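Local coordinates for putative thioesterase (Syntrophus aciditrophicus SB, PDB 3HDU), which probably hydrolyses thioesters, as a hot-dog-fold member of the thioesterase superfamily, at residues A[68-73]-A[119-124]. Sequence-based numbering, arbitrary orientation.
Sequences SAIDMT and FVCTGY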
ATOM      1  N   SER A  68      -3.085 -18.107   7.250  1.00 71.79           N
ATOM      2  CA  SER A  68      -3.104 -19.364   6.472  1.00 71.99           C
ATOM      3  C   SER A  68      -4.475 -19.634   5.848  1.00 72.00           C
ATOM      4  O   SER A  68      -4.548 -19.967   4.668  1.00 71.89           O
ATOM      5  CB  SER A  68      -2.704 -20.562   7.324  1.00 72.43           C
ATOM      6  OG  SER A  68      -1.355 -20.450   7.722  1.00 73.47           O
ATOM      7  N   ALA A  69      -5.543 -19.480   6.641  1.00 71.67           N
ATOM      8  CA  ALA A  69      -6.927 -19.671   6.173  1.00 71.74           C
ATOM      9  C   ALA A  69      -7.280 -18.748   5.000  1.00 72.00           C
ATOM     10  O   ALA A  69      -7.899 -19.191   4.030  1.00 72.29           O
ATOM     11  CB  ALA A  69      -7.918 -19.462   7.314  1.00 71.45           C
ATOM     12  N   ILE A  70      -6.885 -17.475   5.108  1.00 72.21           N
ATOM     13  CA  ILE A  70      -7.084 -16.473   4.042  1.00 72.09           C
ATOM     14  C   ILE A  70      -6.299 -16.863   2.774  1.00 72.91           C
ATOM     15  O   ILE A  70      -6.842 -16.798   1.669  1.00 73.43           O
ATOM     16  CB  ILE A  70      -6.721 -15.026   4.536  1.00 71.68           C
ATOM     17  CG1 ILE A  70      -7.795 -14.534   5.517  1.00 71.51           C
ATOM     18  CG2 ILE A  70      -6.598 -14.040   3.373  1.00 70.95           C
ATOM     19  CD1 ILE A  70      -7.493 -13.203   6.187  1.00 71.41           C
ATOM     20  N   ASP A  71      -5.044 -17.285   2.960  1.00 73.42           N
ATOM     21  CA  ASP A  71      -4.177 -17.727   1.864  1.00 73.75           C
ATOM     22  C   ASP A  71      -4.729 -18.968   1.151  1.00 74.23           C
ATOM     23  O   ASP A  71      -4.639 -19.063  -0.078  1.00 74.61           O
ATOM     24  CB  ASP A  71      -2.753 -18.011   2.380  1.00 73.77           C
ATOM     25  CG  ASP A  71      -1.745 -18.246   1.253  1.00 74.05           C
ATOM     26  OD1 ASP A  71      -1.815 -17.556   0.218  1.00 74.12           O
ATOM     27  OD2 ASP A  71      -0.861 -19.112   1.413  1.00 74.52           O
HETATM   28  N   MSE A  72      -5.271 -19.913   1.925  1.00 74.52           N
HETATM   29  CA  MSE A  72      -5.882 -21.135   1.381  1.00 74.89           C
HETATM   30  C   MSE A  72      -7.172 -20.835   0.619  1.00 74.03           C
HETATM   31  O   MSE A  72      -7.386 -21.392  -0.461  1.00 73.93           O
HETATM   32  CB  MSE A  72      -6.164 -22.160   2.489  1.00 76.30           C
HETATM   33  CG  MSE A  72      -4.914 -22.790   3.098  1.00 77.45           C
HETATM   34 SE   MSE A  72      -3.919 -23.897   1.852  0.75 79.47          SE
HETATM   35  CE  MSE A  72      -5.274 -25.208   1.442  1.00 79.05           C
ATOM     36  N   THR A  73      -8.025 -19.979   1.197  1.00 72.74           N
ATOM     37  CA  THR A  73      -9.278 -19.547   0.564  1.00 71.92           C
ATOM     38  C   THR A  73      -8.974 -18.832  -0.753  1.00 71.86           C
ATOM     39  O   THR A  73      -9.613 -19.113  -1.774  1.00 71.51           O
ATOM     40  CB  THR A  73     -10.121 -18.625   1.494  1.00 71.50           C
ATOM     41  OG1 THR A  73     -10.396 -19.300   2.724  1.00 70.87           O
ATOM     42  CG2 THR A  73     -11.444 -18.226   0.843  1.00 71.14           C
ATOM     43  N   PHE A 119     -14.476 -20.707  12.289  1.00 80.97           N
ATOM     44  CA  PHE A 119     -14.490 -19.459  11.510  1.00 80.58           C
ATOM     45  C   PHE A 119     -14.639 -19.774  10.012  1.00 79.35           C
ATOM     46  O   PHE A 119     -14.193 -20.825   9.547  1.00 79.15           O
ATOM     47  CB  PHE A 119     -13.273 -18.569  11.814  1.00 81.08           C
ATOM     48  CG  PHE A 119     -11.955 -19.253  11.670  1.00 81.23           C
ATOM     49  CD1 PHE A 119     -11.276 -19.232  10.450  1.00 81.42           C
ATOM     50  CD2 PHE A 119     -11.363 -19.889  12.763  1.00 81.55           C
ATOM     51  CE1 PHE A 119     -10.024 -19.853  10.314  1.00 81.47           C
ATOM     52  CE2 PHE A 119     -10.112 -20.522  12.638  1.00 81.56           C
ATOM     53  CZ  PHE A 119      -9.445 -20.506  11.405  1.00 81.40           C
ATOM     54  N   VAL A 120     -15.299 -18.865   9.289  1.00 78.00           N
ATOM     55  CA  VAL A 120     -15.598 -19.009   7.857  1.00 77.03           C
ATOM     56  C   VAL A 120     -14.927 -17.877   7.083  1.00 75.95           C
ATOM     57  O   VAL A 120     -14.882 -16.740   7.556  1.00 75.77           O
ATOM     58  CB  VAL A 120     -17.143 -19.070   7.582  1.00 77.12           C
ATOM     59  CG1 VAL A 120     -17.870 -17.860   8.156  1.00 77.24           C
ATOM     60  CG2 VAL A 120     -17.438 -19.208   6.088  1.00 77.11           C
ATOM     61  N   CYS A 121     -14.397 -18.214   5.907  1.00 75.09           N
ATOM     62  CA  CYS A 121     -13.697 -17.274   5.030  1.00 74.52           C
ATOM     63  C   CYS A 121     -14.262 -17.376   3.614  1.00 74.31           C
ATOM     64  O   CYS A 121     -14.336 -18.477   3.068  1.00 74.30           O
ATOM     65  CB  CYS A 121     -12.209 -17.597   5.027  1.00 74.58           C
ATOM     66  SG  CYS A 121     -11.188 -16.438   4.107  1.00 74.85           S
ATOM     67  N   THR A 122     -14.681 -16.236   3.051  1.00 74.19           N
ATOM     68  CA  THR A 122     -15.222 -16.133   1.689  1.00 73.90           C
ATOM     69  C   THR A 122     -14.193 -15.396   0.819  1.00 74.07           C
ATOM     70  O   THR A 122     -13.756 -14.317   1.195  1.00 73.66           O
ATOM     71  CB  THR A 122     -16.552 -15.345   1.669  1.00 73.80           C
ATOM     72  OG1 THR A 122     -17.516 -15.987   2.516  1.00 73.87           O
ATOM     73  CG2 THR A 122     -17.120 -15.255   0.256  1.00 73.82           C
ATOM     74  N   GLY A 123     -13.818 -15.981  -0.324  1.00 74.24           N
ATOM     75  CA  GLY A 123     -12.858 -15.380  -1.269  1.00 74.63           C
ATOM     76  C   GLY A 123     -13.563 -14.917  -2.533  1.00 75.11           C
ATOM     77  O   GLY A 123     -14.270 -15.708  -3.144  1.00 74.98           O
ATOM     78  N   TYR A 124     -13.385 -13.647  -2.912  1.00 75.86           N
ATOM     79  CA  TYR A 124     -13.991 -13.061  -4.125  1.00 76.44           C
ATOM     80  C   TYR A 124     -12.888 -12.813  -5.150  1.00 77.35           C
ATOM     81  O   TYR A 124     -11.956 -12.059  -4.866  1.00 77.21           O
ATOM     82  CB  TYR A 124     -14.681 -11.727  -3.817  1.00 76.35           C
ATOM     83  CG  TYR A 124     -15.713 -11.787  -2.720  1.00 76.36           C
ATOM     84  CD1 TYR A 124     -17.037 -12.163  -2.992  1.00 76.45           C
ATOM     85  CD2 TYR A 124     -15.379 -11.444  -1.403  1.00 76.31           C
ATOM     86  CE1 TYR A 124     -18.006 -12.211  -1.967  1.00 76.46           C
ATOM     87  CE2 TYR A 124     -16.338 -11.487  -0.371  1.00 76.43           C
ATOM     88  CZ  TYR A 124     -17.644 -11.872  -0.660  1.00 76.40           C
ATOM     89  OH  TYR A 124     -18.575 -11.918   0.350  1.00 76.51           O
TER
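In the hot-dog fold a long central helix is wrapped by a curved antiparallel sheet, and here that helix (58-85) meets strand 118-128 through A69, I70 and T73 on one side and F119, C121, the backbone of T122 and G123 on the other. The axes of 68-73 and 119-124 approach to 8.3 Å at an angle of 40°, and all seven touching residues are buried, placing the contact in the core between helix and sheet. C121 fills the middle of the contact. Its CB points toward the helix, and SG, anti to the backbone N, continues to T73 and I70 and packs against both: it lies 3.6 Å from T73 CB and 4.1 Å from I70 CG1. At the start of the strand segment, A69 CB meets F119 CE1 at 3.7 Å; the methyl lies close to the ring plane, so it touches the edge of the phenyl group rather than a face. The rings of F119 and F46 also meet, which ties the aromatic group to neighbouring strand 41-48. Near the other end, the CA atoms of T73 and G123 are 5.8 Å apart. G123 has no side chain, and the methyl CG2 of T73 packs directly on the strand backbone, 3.5 Å from G123 N and 3.7 Å from C121 O. The orientation of T73 is explained by its chi1 of -57°, which sets OG1 beside its own backbone N and turns the hydroxyl back along the helix. There OG1 donates to A69 O over 2.8 Å, tilted 33° from the carbonyl plane, while T73 N reaches this oxygen from the opposite face, so two donors from one residue grip A69 O.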